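Local coordinates for protein aldehyde reductase YahK (Escherichia coli, PDB 1UUF) that reduces a wide range of aldehydes to the corresponding alcohols, strongly preferring NADPH over NADH, and binds two zinc ions per subunit, at residues S112-E117 with V154-Y159; W190-G195 with H215-H220; F224-A229 with V243-A248; Q167-A172 with G331-I336. All coordinates share one frame; numbering follows the deposited sequence.

In the fold
Contact 1 comes first along the chain and lies in the GroES-like domain, where the loop of the non-catalytic zinc meets the end of strand 152-156. Contacts 2 and 3 follow in the nucleotide-binding domain of Rossmann type, their centres 22 Å apart, with helix 205-216 and strand 220-225 leading from one to the other. Contact 4 joins segments 159 residues apart, so contacts 2 and 3 are nested inside the loop it closes; it touches contact 2 through Ala216 and Ile332. Contacts 1 and 3 are the most distant pair, centres 42 Å apart on opposite sides of the chain's centre. Together they sample the two-domain architecture of zinc-containing alcohol dehydrogenases.

Contact 1 of 4, residues S112-E117 with V154-Y159. With ZN (zinc ion), chain B.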
loop_
_atom_site.group_PDB
_atom_site.type_symbol
_atom_site.label_atom_id
_atom_site.label_comp_id
_atom_site.label_asym_id
_atom_site.label_seq_id
_atom_site.Cartn_x
_atom_site.Cartn_y
_atom_site.Cartn_z
ATOM N N SER A 112 6.608 -4.772 -26.345
ATOM C CA SER A 112 7.370 -4.389 -25.159
ATOM C C SER A 112 8.839 -4.701 -25.446
ATOM O O SER A 112 9.152 -5.307 -26.473
ATOM C CB SER A 112 6.875 -5.130 -23.910
ATOM O OG SER A 112 7.103 -6.524 -23.984
ATOM N N CYS A 113 9.741 -4.295 -24.561
ATOM C CA CYS A 113 11.163 -4.524 -24.814
ATOM C C CYS A 113 11.562 -6.001 -24.826
ATOM O O CYS A 113 12.510 -6.381 -25.505
ATOM C CB CYS A 113 12.021 -3.733 -23.818
ATOM S SG CYS A 113 12.405 -4.532 -22.249
ATOM N N LYS A 114 10.824 -6.822 -24.082
ATOM C CA LYS A 114 11.050 -8.266 -24.002
ATOM C C LYS A 114 12.297 -8.735 -23.265
ATOM O O LYS A 114 12.548 -9.939 -23.201
ATOM C CB LYS A 114 11.076 -8.884 -25.402
ATOM C CG LYS A 114 9.892 -8.536 -26.271
ATOM C CD LYS A 114 10.039 -9.179 -27.639
ATOM C CE LYS A 114 9.090 -8.551 -28.637
ATOM N NZ LYS A 114 9.408 -7.109 -28.802
ATOM N N HIS A 115 13.083 -7.821 -22.707
ATOM C CA HIS A 115 14.288 -8.259 -22.010
ATOM C C HIS A 115 14.511 -7.680 -20.619
ATOM O O HIS A 115 15.532 -7.960 -19.991
ATOM C CB HIS A 115 15.516 -7.997 -22.889
ATOM C CG HIS A 115 15.709 -6.559 -23.251
ATOM N ND1 HIS A 115 16.315 -5.653 -22.409
ATOM C CD2 HIS A 115 15.356 -5.865 -24.359
ATOM C CE1 HIS A 115 16.331 -4.463 -22.983
ATOM N NE2 HIS A 115 15.754 -4.564 -24.167
ATOM N N CYS A 116 13.567 -6.882 -20.128
ATOM C CA CYS A 116 13.702 -6.308 -18.791
ATOM C C CYS A 116 13.077 -7.268 -17.782
ATOM O O CYS A 116 12.432 -8.246 -18.162
ATOM C CB CYS A 116 13.004 -4.948 -18.707
ATOM S SG CYS A 116 11.201 -5.045 -18.713
ATOM N N GLU A 117 13.263 -6.988 -16.497
ATOM C CA GLU A 117 12.720 -7.848 -15.457
ATOM C C GLU A 117 11.208 -8.039 -15.589
ATOM O O GLU A 117 10.701 -9.148 -15.424
ATOM C CB GLU A 117 13.050 -7.278 -14.076
ATOM C CG GLU A 117 12.691 -8.211 -12.931
ATOM C CD GLU A 117 13.100 -7.656 -11.579
ATOM O OE1 GLU A 117 14.289 -7.307 -11.413
ATOM O OE2 GLU A 117 12.237 -7.570 -10.682
ATOM N N VAL A 154 -2.414 -5.437 -36.976
ATOM C CA VAL A 154 -1.340 -6.418 -37.110
ATOM C C VAL A 154 -0.511 -6.353 -35.834
ATOM O O VAL A 154 0.018 -5.299 -35.479
ATOM C CB VAL A 154 -0.449 -6.107 -38.337
ATOM C CG1 VAL A 154 0.667 -7.135 -38.449
ATOM C CG2 VAL A 154 -1.297 -6.107 -39.598
ATOM N N VAL A 155 -0.401 -7.485 -35.147
ATOM C CA VAL A 155 0.309 -7.535 -33.873
ATOM C C VAL A 155 1.246 -8.731 -33.756
ATOM O O VAL A 155 0.940 -9.822 -34.240
ATOM C CB VAL A 155 -0.712 -7.613 -32.705
ATOM C CG1 VAL A 155 0.004 -7.534 -31.356
ATOM C CG2 VAL A 155 -1.743 -6.501 -32.840
ATOM N N HIS A 156 2.388 -8.508 -33.108
ATOM C CA HIS A 156 3.381 -9.554 -32.863
ATOM C C HIS A 156 2.632 -10.624 -32.063
ATOM O O HIS A 156 1.936 -10.294 -31.104
ATOM C CB HIS A 156 4.533 -8.961 -32.045
ATOM C CG HIS A 156 5.643 -9.924 -31.754
ATOM N ND1 HIS A 156 5.480 -11.033 -30.952
ATOM C CD2 HIS A 156 6.942 -9.927 -32.138
ATOM C CE1 HIS A 156 6.629 -11.677 -30.852
ATOM N NE2 HIS A 156 7.534 -11.025 -31.562
ATOM N N GLU A 157 2.771 -11.895 -32.440
ATOM C CA GLU A 157 2.030 -12.959 -31.760
ATOM C C GLU A 157 2.200 -13.057 -30.248
ATOM O O GLU A 157 1.337 -13.619 -29.574
ATOM C CB GLU A 157 2.327 -14.331 -32.382
ATOM C CG GLU A 157 3.707 -14.887 -32.100
ATOM C CD GLU A 157 3.776 -16.390 -32.333
ATOM O OE1 GLU A 157 4.898 -16.930 -32.410
ATOM O OE2 GLU A 157 2.708 -17.034 -32.428
ATOM N N ARG A 158 3.285 -12.520 -29.702
ATOM C CA ARG A 158 3.475 -12.592 -28.255
ATOM C C ARG A 158 2.388 -11.813 -27.521
ATOM O O ARG A 158 2.064 -12.110 -26.367
ATOM C CB ARG A 158 4.849 -12.040 -27.849
ATOM C CG ARG A 158 5.015 -11.857 -26.332
ATOM C CD ARG A 158 6.455 -11.554 -25.943
ATOM N NE ARG A 158 6.604 -11.339 -24.504
ATOM C CZ ARG A 158 7.772 -11.327 -23.868
ATOM N NH1 ARG A 158 8.898 -11.522 -24.543
ATOM N NH2 ARG A 158 7.817 -11.125 -22.556
ATOM N N TYR A 159 1.805 -10.831 -28.200
ATOM C CA TYR A 159 0.785 -10.000 -27.579
ATOM C C TYR A 159 -0.635 -10.267 -28.048
ATOM O O TYR A 159 -1.551 -9.504 -27.742
ATOM C CB TYR A 159 1.160 -8.531 -27.779
ATOM C CG TYR A 159 2.592 -8.269 -27.377
ATOM C CD1 TYR A 159 3.642 -8.483 -28.277
ATOM C CD2 TYR A 159 2.911 -7.905 -26.070
ATOM C CE1 TYR A 159 4.971 -8.347 -27.874
ATOM C CE2 TYR A 159 4.233 -7.768 -25.661
ATOM C CZ TYR A 159 5.256 -7.991 -26.565
ATOM O OH TYR A 159 6.562 -7.876 -26.151
HETATM ZN ZN ZN B . 10.445 -4.677 -20.946
HETATM O O HOH W 1 10.697 -11.805 -22.190
#
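Ser112 and Tyr159 join the structural-zinc loop of this alcohol dehydrogenase to the turn that follows strand 152-156 in the GroES-like domain. The hydroxyls lie 2.6 Å apart, Ser112 OG to Tyr159 OH, in a short hydrogen bond that either could donate. Ser112 OG sits between its own backbone N and carbonyl carbon (chi1 66°) and meets the tyrosine at the edge of the ring, close to its plane.

Metal bonds shape the same loop: Cys113 SG and Cys116 SG each bind the zinc ion at 2.4 Å, and Cys119 and Cys127 complete the four-thiolate site. Cys113 SG also accepts a hydrogen bond from His115 N and lies over the centre of one face of the His115 imidazole.

The aliphatic part of Lys114 makes the van der Waals contacts. Its CG comes within 3.4 Å of Tyr159 OH, while CE stands over one face of the His156 ring, off-centre, 4.1 Å from NE2. Lys114 and Arg158 run past each other in opposite directions, with Lys114 CB 3.5 Å from Arg158 NH1.

The charged ends are directed elsewhere. A bend at the last torsion (chi4 62°) turns Lys114 NZ back to donate a hydrogen bond to Ser112 O, and it forms a salt bridge with Asp111; Arg158 NH2 pairs with Glu124. In the His156 ring plane, ND1 accepts a hydrogen bond from Arg158 N. One water links the segments, donating a hydrogen bond to Lys114 O and accepting one from Arg158 NH1 at 3.0 Å.

Contact 2 of 4, residues W190-G195 with H215-H220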
loop_
_atom_site.group_PDB
_atom_site.type_symbol
_atom_site.label_atom_id
_atom_site.label_comp_id
_atom_site.label_asym_id
_atom_site.label_seq_id
_atom_site.Cartn_x
_atom_site.Cartn_y
_atom_site.Cartn_z
ATOM N N TRP A 190 -3.871 -10.128 -5.126
ATOM C CA TRP A 190 -4.171 -10.054 -3.702
ATOM C C TRP A 190 -4.980 -11.261 -3.232
ATOM O O TRP A 190 -5.668 -11.230 -2.212
ATOM C CB TRP A 190 -4.846 -8.720 -3.372
ATOM C CG TRP A 190 -3.816 -7.622 -3.192
ATOM C CD1 TRP A 190 -3.085 -7.360 -2.062
ATOM C CD2 TRP A 190 -3.344 -6.707 -4.193
ATOM N NE1 TRP A 190 -2.189 -6.337 -2.301
ATOM C CE2 TRP A 190 -2.329 -5.920 -3.599
ATOM C CE3 TRP A 190 -3.681 -6.475 -5.534
ATOM C CZ2 TRP A 190 -1.649 -4.917 -4.303
ATOM C CZ3 TRP A 190 -3.003 -5.478 -6.232
ATOM C CH2 TRP A 190 -1.999 -4.712 -5.614
ATOM N N GLN A 191 -4.867 -12.326 -4.020
ATOM C CA GLN A 191 -5.460 -13.629 -3.746
ATOM C C GLN A 191 -6.928 -13.721 -3.354
ATOM O O GLN A 191 -7.268 -14.356 -2.351
ATOM C CB GLN A 191 -4.606 -14.326 -2.684
ATOM C CG GLN A 191 -3.114 -14.078 -2.879
ATOM C CD GLN A 191 -2.241 -14.822 -1.888
ATOM O OE1 GLN A 191 -1.067 -14.494 -1.716
ATOM N NE2 GLN A 191 -2.802 -15.838 -1.245
ATOM N N ALA A 192 -7.799 -13.109 -4.147
ATOM C CA ALA A 192 -9.228 -13.178 -3.870
ATOM C C ALA A 192 -9.657 -14.622 -4.092
ATOM O O ALA A 192 -9.206 -15.263 -5.037
ATOM C CB ALA A 192 -9.993 -12.262 -4.815
ATOM N N GLY A 193 -10.520 -15.140 -3.224
ATOM C CA GLY A 193 -10.968 -16.514 -3.381
ATOM C C GLY A 193 -11.791 -16.977 -2.201
ATOM O O GLY A 193 -12.148 -16.166 -1.353
ATOM N N PRO A 194 -12.117 -18.277 -2.116
ATOM C CA PRO A 194 -12.912 -18.774 -0.989
ATOM C C PRO A 194 -12.302 -18.370 0.352
ATOM O O PRO A 194 -11.086 -18.428 0.528
ATOM C CB PRO A 194 -12.891 -20.287 -1.194
ATOM C CG PRO A 194 -12.819 -20.422 -2.681
ATOM C CD PRO A 194 -11.795 -19.367 -3.056
ATOM N N GLY A 195 -13.147 -17.948 1.287
ATOM C CA GLY A 195 -12.659 -17.557 2.598
ATOM C C GLY A 195 -12.195 -16.118 2.702
ATOM O O GLY A 195 -11.806 -15.667 3.779
ATOM N N HIS A 215 -16.717 -12.868 -7.797
ATOM C CA HIS A 215 -17.725 -13.870 -7.479
ATOM C C HIS A 215 -17.308 -15.227 -8.035
ATOM O O HIS A 215 -17.395 -16.248 -7.346
ATOM C CB HIS A 215 -19.080 -13.468 -8.072
ATOM C CG HIS A 215 -20.130 -14.529 -7.945
ATOM N ND1 HIS A 215 -20.602 -14.966 -6.726
ATOM C CD2 HIS A 215 -20.778 -15.258 -8.883
ATOM C CE1 HIS A 215 -21.496 -15.920 -6.919
ATOM N NE2 HIS A 215 -21.621 -16.117 -8.220
ATOM N N ALA A 216 -16.848 -15.234 -9.284
ATOM C CA ALA A 216 -16.428 -16.468 -9.937
ATOM C C ALA A 216 -15.219 -17.093 -9.251
ATOM O O ALA A 216 -15.044 -18.312 -9.276
ATOM C CB ALA A 216 -16.124 -16.201 -11.401
ATOM N N MET A 217 -14.384 -16.256 -8.641
ATOM C CA MET A 217 -13.198 -16.733 -7.938
ATOM C C MET A 217 -13.559 -17.348 -6.593
ATOM O O MET A 217 -12.713 -17.940 -5.923
ATOM C CB MET A 217 -12.211 -15.589 -7.734
ATOM C CG MET A 217 -11.524 -15.158 -9.012
ATOM S SD MET A 217 -10.388 -13.798 -8.715
ATOM C CE MET A 217 -10.142 -13.222 -10.353
ATOM N N GLY A 218 -14.816 -17.192 -6.193
ATOM C CA GLY A 218 -15.265 -17.776 -4.943
ATOM C C GLY A 218 -15.198 -16.917 -3.695
ATOM O O GLY A 218 -15.422 -17.419 -2.599
ATOM N N ALA A 219 -14.896 -15.631 -3.842
ATOM C CA ALA A 219 -14.823 -14.754 -2.681
ATOM C C ALA A 219 -16.216 -14.302 -2.259
ATOM O O ALA A 219 -17.177 -14.436 -3.019
ATOM C CB ALA A 219 -13.961 -13.532 -3.000
ATOM N N HIS A 220 -16.329 -13.809 -1.031
ATOM C CA HIS A 220 -17.592 -13.271 -0.551
ATOM C C HIS A 220 -17.459 -11.831 -1.026
ATOM O O HIS A 220 -16.579 -11.100 -0.571
ATOM C CB HIS A 220 -17.672 -13.326 0.970
ATOM C CG HIS A 220 -18.935 -12.747 1.522
ATOM N ND1 HIS A 220 -19.124 -11.391 1.684
ATOM C CD2 HIS A 220 -20.086 -13.338 1.922
ATOM C CE1 HIS A 220 -20.336 -11.171 2.160
ATOM N NE2 HIS A 220 -20.940 -12.336 2.314
HETATM O O HOH W 2 -16.039 -17.502 0.570
#
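Gly193 and Pro194 pass against the Met217-Ala219 turn where helix 205-216 gives way to strand 220-225 of the Rossmann-type domain. Each segment contains the Schellman motif that closes a helix: Gln191 takes the positive-phi position after helix 176-189, and Gly218 does so after helix 205-216.

The backbones meet through three CA-H...O contacts. Gly193 CA lies 3.4 Å from Met217 O, and Pro194 CA is 3.3 Å from Gly218 O. In the reverse sense, Ala219 CA approaches Gly193 O at 3.3 Å. The chains run closest at Gly193 and Ala219, their CA atoms 4.3 Å apart; Gly218, with its positive phi, passes beside the Pro194 ring.

Van der Waals packing fills in around them. The proline presents its CD atom to Met217 O at 3.3 Å. Ala219 CB rests on the Gly193 peptide, 3.6 Å from its O. Deeper in, Ala192 CB faces Met217 SD at 4.2 Å. The thioether chain is extended beyond CG (chi2 179°), which carries it away from the loop to Tyr184, Leu187 and Arg188 of helix 176-189, while Ala192 and Ala219 both lean on Val198 of strand 197-201.

The polar link is indirect and lies at the exposed end: a single water accepts from Gly195 N and donates to Gly218 O at 3.2 Å.

Contact 3 of 4, residues F224-A229 with V243-A248; sequences FTTSEA and VNSRNA
Phe224 and Thr225 pair in parallel with Val243 and Asn244, joining the last residues of the two strands in a beta-alpha-beta unit of the Rossmann-type sheet. Thr225 N donates to Val243 O (2.9 Å, 165°), and Ser245 N returns a bond to Thr225 O at 2.8 Å.

On one face of the sheet the side chains of Phe224 and Val243 lie side by side, pointing the same way, with Phe224 CD2 3.7 Å from Val243 CB. Phe274 meets the phenylalanine ring edge-to-face.

On the other face Asn244, its CG anti to the backbone N (chi1 -178°), reaches across to Glu228. Its ND2 donates to the anti side of Glu228 OE2 at 2.9 Å, from 23° out of the carboxylate plane, although the amide and carboxylate planes are nearly parallel. Its OD1 accepts Arg246 N in an Asx turn. Farther along, Thr226 CG2 touches Ser245 OG at 3.5 Å, and Arg246 CD packs on Thr226 O.

Both ends of the Asn244 amide are thus engaged, which fixes its rotation and ties the turn after one strand to the loop after the other. A salt bridge from Arg231 to the same Glu228 oxygen probably stabilises the carboxylate in its charged form.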
loop_
_atom_site.group_PDB
_atom_site.type_symbol
_atom_site.label_atom_id
_atom_site.label_comp_id
_atom_site.label_asym_id
_atom_site.label_seq_id
_atom_site.Cartn_x
_atom_site.Cartn_y
_atom_site.Cartn_z
ATOM N N PHE A 224 -19.955 -1.756 -3.518
ATOM C CA PHE A 224 -20.221 -0.441 -2.954
ATOM C C PHE A 224 -20.682 0.525 -4.039
ATOM O O PHE A 224 -20.051 0.640 -5.092
ATOM C CB PHE A 224 -18.964 0.135 -2.290
ATOM C CG PHE A 224 -18.494 -0.640 -1.097
ATOM C CD1 PHE A 224 -17.734 -1.795 -1.251
ATOM C CD2 PHE A 224 -18.812 -0.213 0.186
ATOM C CE1 PHE A 224 -17.297 -2.515 -0.137
ATOM C CE2 PHE A 224 -18.379 -0.925 1.307
ATOM C CZ PHE A 224 -17.621 -2.077 1.143
ATOM N N THR A 225 -21.778 1.225 -3.772
ATOM C CA THR A 225 -22.311 2.200 -4.717
ATOM C C THR A 225 -22.590 3.485 -3.948
ATOM O O THR A 225 -22.661 3.468 -2.725
ATOM C CB THR A 225 -23.628 1.716 -5.341
ATOM O OG1 THR A 225 -24.057 2.653 -6.334
ATOM C CG2 THR A 225 -24.704 1.597 -4.269
ATOM N N THR A 226 -22.746 4.595 -4.662
ATOM C CA THR A 226 -23.026 5.873 -4.018
ATOM C C THR A 226 -24.496 6.263 -4.156
ATOM O O THR A 226 -24.903 7.338 -3.715
ATOM C CB THR A 226 -22.158 7.002 -4.610
ATOM O OG1 THR A 226 -22.312 7.031 -6.033
ATOM C CG2 THR A 226 -20.692 6.783 -4.266
ATOM N N SER A 227 -25.288 5.382 -4.763
ATOM C CA SER A 227 -26.714 5.638 -4.952
ATOM C C SER A 227 -27.541 4.364 -4.819
ATOM O O SER A 227 -27.096 3.280 -5.199
ATOM C CB SER A 227 -26.968 6.263 -6.328
ATOM O OG SER A 227 -26.593 5.384 -7.374
ATOM N N GLU A 228 -28.746 4.504 -4.279
ATOM C CA GLU A 228 -29.643 3.370 -4.096
ATOM C C GLU A 228 -30.084 2.786 -5.430
ATOM O O GLU A 228 -30.465 1.621 -5.511
ATOM C CB GLU A 228 -30.884 3.799 -3.308
ATOM C CG GLU A 228 -30.631 4.059 -1.840
ATOM C CD GLU A 228 -30.108 2.831 -1.126
ATOM O OE1 GLU A 228 -30.764 1.769 -1.209
ATOM O OE2 GLU A 228 -29.043 2.926 -0.481
ATOM N N ALA A 229 -30.025 3.600 -6.475
ATOM C CA ALA A 229 -30.450 3.178 -7.802
ATOM C C ALA A 229 -29.741 1.941 -8.343
ATOM O O ALA A 229 -30.347 1.138 -9.050
ATOM C CB ALA A 229 -30.290 4.332 -8.782
ATOM N N VAL A 243 -23.536 -2.222 -0.410
ATOM C CA VAL A 243 -23.488 -1.125 0.540
ATOM C C VAL A 243 -23.521 0.221 -0.170
ATOM O O VAL A 243 -22.834 0.422 -1.171
ATOM C CB VAL A 243 -22.203 -1.194 1.397
ATOM C CG1 VAL A 243 -22.080 0.055 2.267
ATOM C CG2 VAL A 243 -22.227 -2.439 2.268
ATOM N N ASN A 244 -24.348 1.134 0.332
ATOM C CA ASN A 244 -24.404 2.478 -0.228
ATOM C C ASN A 244 -23.358 3.195 0.610
ATOM O O ASN A 244 -23.580 3.456 1.793
ATOM C CB ASN A 244 -25.768 3.125 0.003
ATOM C CG ASN A 244 -25.860 4.507 -0.613
ATOM O OD1 ASN A 244 -24.904 5.283 -0.564
ATOM N ND2 ASN A 244 -27.013 4.825 -1.189
ATOM N N SER A 245 -22.216 3.504 0.006
ATOM C CA SER A 245 -21.128 4.142 0.734
ATOM C C SER A 245 -21.464 5.499 1.343
ATOM O O SER A 245 -20.681 6.034 2.131
ATOM C CB SER A 245 -19.893 4.263 -0.166
ATOM O OG SER A 245 -20.171 5.005 -1.337
ATOM N N ARG A 246 -22.619 6.055 0.990
ATOM C CA ARG A 246 -23.026 7.343 1.543
ATOM C C ARG A 246 -23.798 7.170 2.850
ATOM O O ARG A 246 -24.120 8.149 3.521
ATOM C CB ARG A 246 -23.896 8.116 0.550
ATOM C CG ARG A 246 -23.219 8.464 -0.764
ATOM C CD ARG A 246 -24.002 9.555 -1.476
ATOM N NE ARG A 246 -23.905 10.823 -0.759
ATOM C CZ ARG A 246 -24.735 11.848 -0.929
ATOM N NH1 ARG A 246 -25.735 11.760 -1.794
ATOM N NH2 ARG A 246 -24.560 12.965 -0.234
ATOM N N ASN A 247 -24.101 5.924 3.206
ATOM C CA ASN A 247 -24.822 5.647 4.442
ATOM C C ASN A 247 -23.858 5.109 5.495
ATOM O O ASN A 247 -23.454 3.947 5.455
ATOM C CB ASN A 247 -25.958 4.648 4.194
ATOM C CG ASN A 247 -27.045 5.216 3.296
ATOM O OD1 ASN A 247 -27.332 6.412 3.337
ATOM N ND2 ASN A 247 -27.668 4.359 2.494
ATOM N N ALA A 248 -23.498 5.977 6.436
ATOM C CA ALA A 248 -22.567 5.639 7.507
ATOM C C ALA A 248 -22.918 4.355 8.248
ATOM O O ALA A 248 -22.028 3.592 8.626
ATOM C CB ALA A 248 -22.473 6.800 8.493
#

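Contact 4 of 4, residues Q167-A172 with G331-I336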
loop_
_atom_site.group_PDB
_atom_site.type_symbol
_atom_site.label_atom_id
_atom_site.label_comp_id
_atom_site.label_asym_id
_atom_site.label_seq_id
_atom_site.Cartn_x
_atom_site.Cartn_y
_atom_site.Cartn_z
ATOM N N GLN A 167 -17.984 -18.638 -30.652
ATOM C CA GLN A 167 -17.992 -17.447 -31.497
ATOM C C GLN A 167 -19.191 -16.521 -31.302
ATOM O O GLN A 167 -19.075 -15.308 -31.491
ATOM C CB GLN A 167 -17.882 -17.834 -32.976
ATOM C CG GLN A 167 -19.058 -18.617 -33.523
ATOM C CD GLN A 167 -18.915 -18.916 -35.005
ATOM O OE1 GLN A 167 -19.755 -19.593 -35.598
ATOM N NE2 GLN A 167 -17.845 -18.409 -35.612
ATOM N N GLU A 168 -20.337 -17.076 -30.917
ATOM C CA GLU A 168 -21.529 -16.259 -30.719
ATOM C C GLU A 168 -21.359 -15.252 -29.585
ATOM O O GLU A 168 -22.114 -14.286 -29.487
ATOM C CB GLU A 168 -22.745 -17.144 -30.435
ATOM C CG GLU A 168 -22.665 -17.932 -29.139
ATOM C CD GLU A 168 -23.920 -18.745 -28.872
ATOM O OE1 GLU A 168 -24.257 -19.614 -29.706
ATOM O OE2 GLU A 168 -24.571 -18.514 -27.829
ATOM N N GLN A 169 -20.364 -15.477 -28.736
ATOM C CA GLN A 169 -20.118 -14.580 -27.610
ATOM C C GLN A 169 -18.949 -13.623 -27.807
ATOM O O GLN A 169 -18.568 -12.918 -26.877
ATOM C CB GLN A 169 -19.876 -15.392 -26.339
ATOM C CG GLN A 169 -21.144 -15.848 -25.646
ATOM C CD GLN A 169 -20.855 -16.593 -24.360
ATOM O OE1 GLN A 169 -21.702 -16.669 -23.471
ATOM N NE2 GLN A 169 -19.658 -17.158 -24.260
ATOM N N LEU A 170 -18.388 -13.590 -29.012
ATOM C CA LEU A 170 -17.244 -12.725 -29.294
ATOM C C LEU A 170 -17.370 -11.277 -28.838
ATOM O O LEU A 170 -16.460 -10.747 -28.203
ATOM C CB LEU A 170 -16.919 -12.734 -30.789
ATOM C CG LEU A 170 -15.763 -13.629 -31.227
ATOM C CD1 LEU A 170 -15.429 -13.312 -32.678
ATOM C CD2 LEU A 170 -14.541 -13.394 -30.345
ATOM N N ALA A 171 -18.485 -10.634 -29.173
ATOM C CA ALA A 171 -18.689 -9.238 -28.802
ATOM C C ALA A 171 -18.637 -9.020 -27.296
ATOM O O ALA A 171 -18.055 -8.038 -26.821
ATOM C CB ALA A 171 -20.018 -8.741 -29.342
ATOM N N ALA A 172 -19.249 -9.933 -26.548
ATOM C CA ALA A 172 -19.286 -9.826 -25.091
ATOM C C ALA A 172 -17.935 -10.138 -24.455
ATOM O O ALA A 172 -17.699 -9.807 -23.292
ATOM C CB ALA A 172 -20.362 -10.751 -24.530
ATOM N N GLY A 331 -17.907 -19.464 -18.501
ATOM C CA GLY A 331 -18.966 -18.776 -19.222
ATOM C C GLY A 331 -19.132 -17.323 -18.826
ATOM O O GLY A 331 -20.235 -16.775 -18.857
ATOM N N ILE A 332 -18.025 -16.690 -18.464
ATOM C CA ILE A 332 -18.045 -15.296 -18.053
ATOM C C ILE A 332 -17.783 -14.355 -19.220
ATOM O O ILE A 332 -16.812 -14.520 -19.953
ATOM C CB ILE A 332 -16.977 -15.033 -16.980
ATOM C CG1 ILE A 332 -17.264 -15.901 -15.752
ATOM C CG2 ILE A 332 -16.950 -13.551 -16.616
ATOM C CD1 ILE A 332 -16.164 -15.873 -14.721
ATOM N N VAL A 333 -18.665 -13.376 -19.387
ATOM C CA VAL A 333 -18.528 -12.371 -20.433
ATOM C C VAL A 333 -19.014 -11.052 -19.854
ATOM O O VAL A 333 -19.610 -11.024 -18.774
ATOM C CB VAL A 333 -19.382 -12.692 -21.685
ATOM C CG1 VAL A 333 -18.944 -14.008 -22.287
ATOM C CG2 VAL A 333 -20.857 -12.731 -21.323
ATOM N N ALA A 334 -18.759 -9.963 -20.568
ATOM C CA ALA A 334 -19.195 -8.649 -20.116
ATOM C C ALA A 334 -20.638 -8.426 -20.549
ATOM O O ALA A 334 -21.104 -9.054 -21.499
ATOM C CB ALA A 334 -18.306 -7.568 -20.727
ATOM N N ASP A 335 -21.349 -7.555 -19.837
ATOM C CA ASP A 335 -22.724 -7.216 -20.201
ATOM C C ASP A 335 -22.519 -6.016 -21.113
ATOM O O ASP A 335 -21.993 -4.991 -20.685
ATOM C CB ASP A 335 -23.540 -6.823 -18.971
ATOM C CG ASP A 335 -23.635 -7.947 -17.959
ATOM O OD1 ASP A 335 -23.690 -9.120 -18.378
ATOM O OD2 ASP A 335 -23.667 -7.658 -16.746
ATOM N N ILE A 336 -22.945 -6.138 -22.363
ATOM C CA ILE A 336 -22.694 -5.076 -23.325
ATOM C C ILE A 336 -23.882 -4.502 -24.072
ATOM O O ILE A 336 -24.987 -5.044 -24.046
ATOM C CB ILE A 336 -21.705 -5.569 -24.398
ATOM C CG1 ILE A 336 -22.389 -6.624 -25.280
ATOM C CG2 ILE A 336 -20.483 -6.195 -23.740
ATOM C CD1 ILE A 336 -21.561 -7.084 -26.467
HETATM O O HOH W 3 -22.065 -17.424 -20.672
#
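Ala172 O accepts the backbone bond that joins helix 170-173 to the loop before strand 336-339, from Ala334 N at 2.9 Å. The N-H points well at the oxygen (162°), though the donor stands 28° from the carbonyl plane. Ala334 CB lies 3.5 Å from the same oxygen, so one alanine meets the carbonyl with both its amide and its methyl group.

Around this bond the packing is apolar. Ala172 CB touches Val333 CB at 3.6 Å. Ile336 extends toward the helix: with CG1 between its backbone N and carbonyl carbon (chi1 69°) and the chain straight beyond, CD1 lies against the Ala171 peptide, 3.6 Å from its C and 3.7 Å from Ala171 CB. Gln169 crosses Val333 at about a right angle, its amide carbon and nitrogen resting on CG1. The amide oxygen, Gln169 OE1, accepts a hydrogen bond from a water at 2.9 Å, and that water also donates to Gly331 O, in the Schellman turn that ends helix 317-330.

Beyond the two segments, Lys212 of helix 205-216 holds the loop through Asp335 and Val333 O, and Ala334 packs on His208 and Met209. The side chain of Ala334 is about 12 Å from the catalytic zinc. With one direct backbone bond and one water bridge, the joint probably relies largely on fit, and its direct polar tie is between uncharged backbone groups.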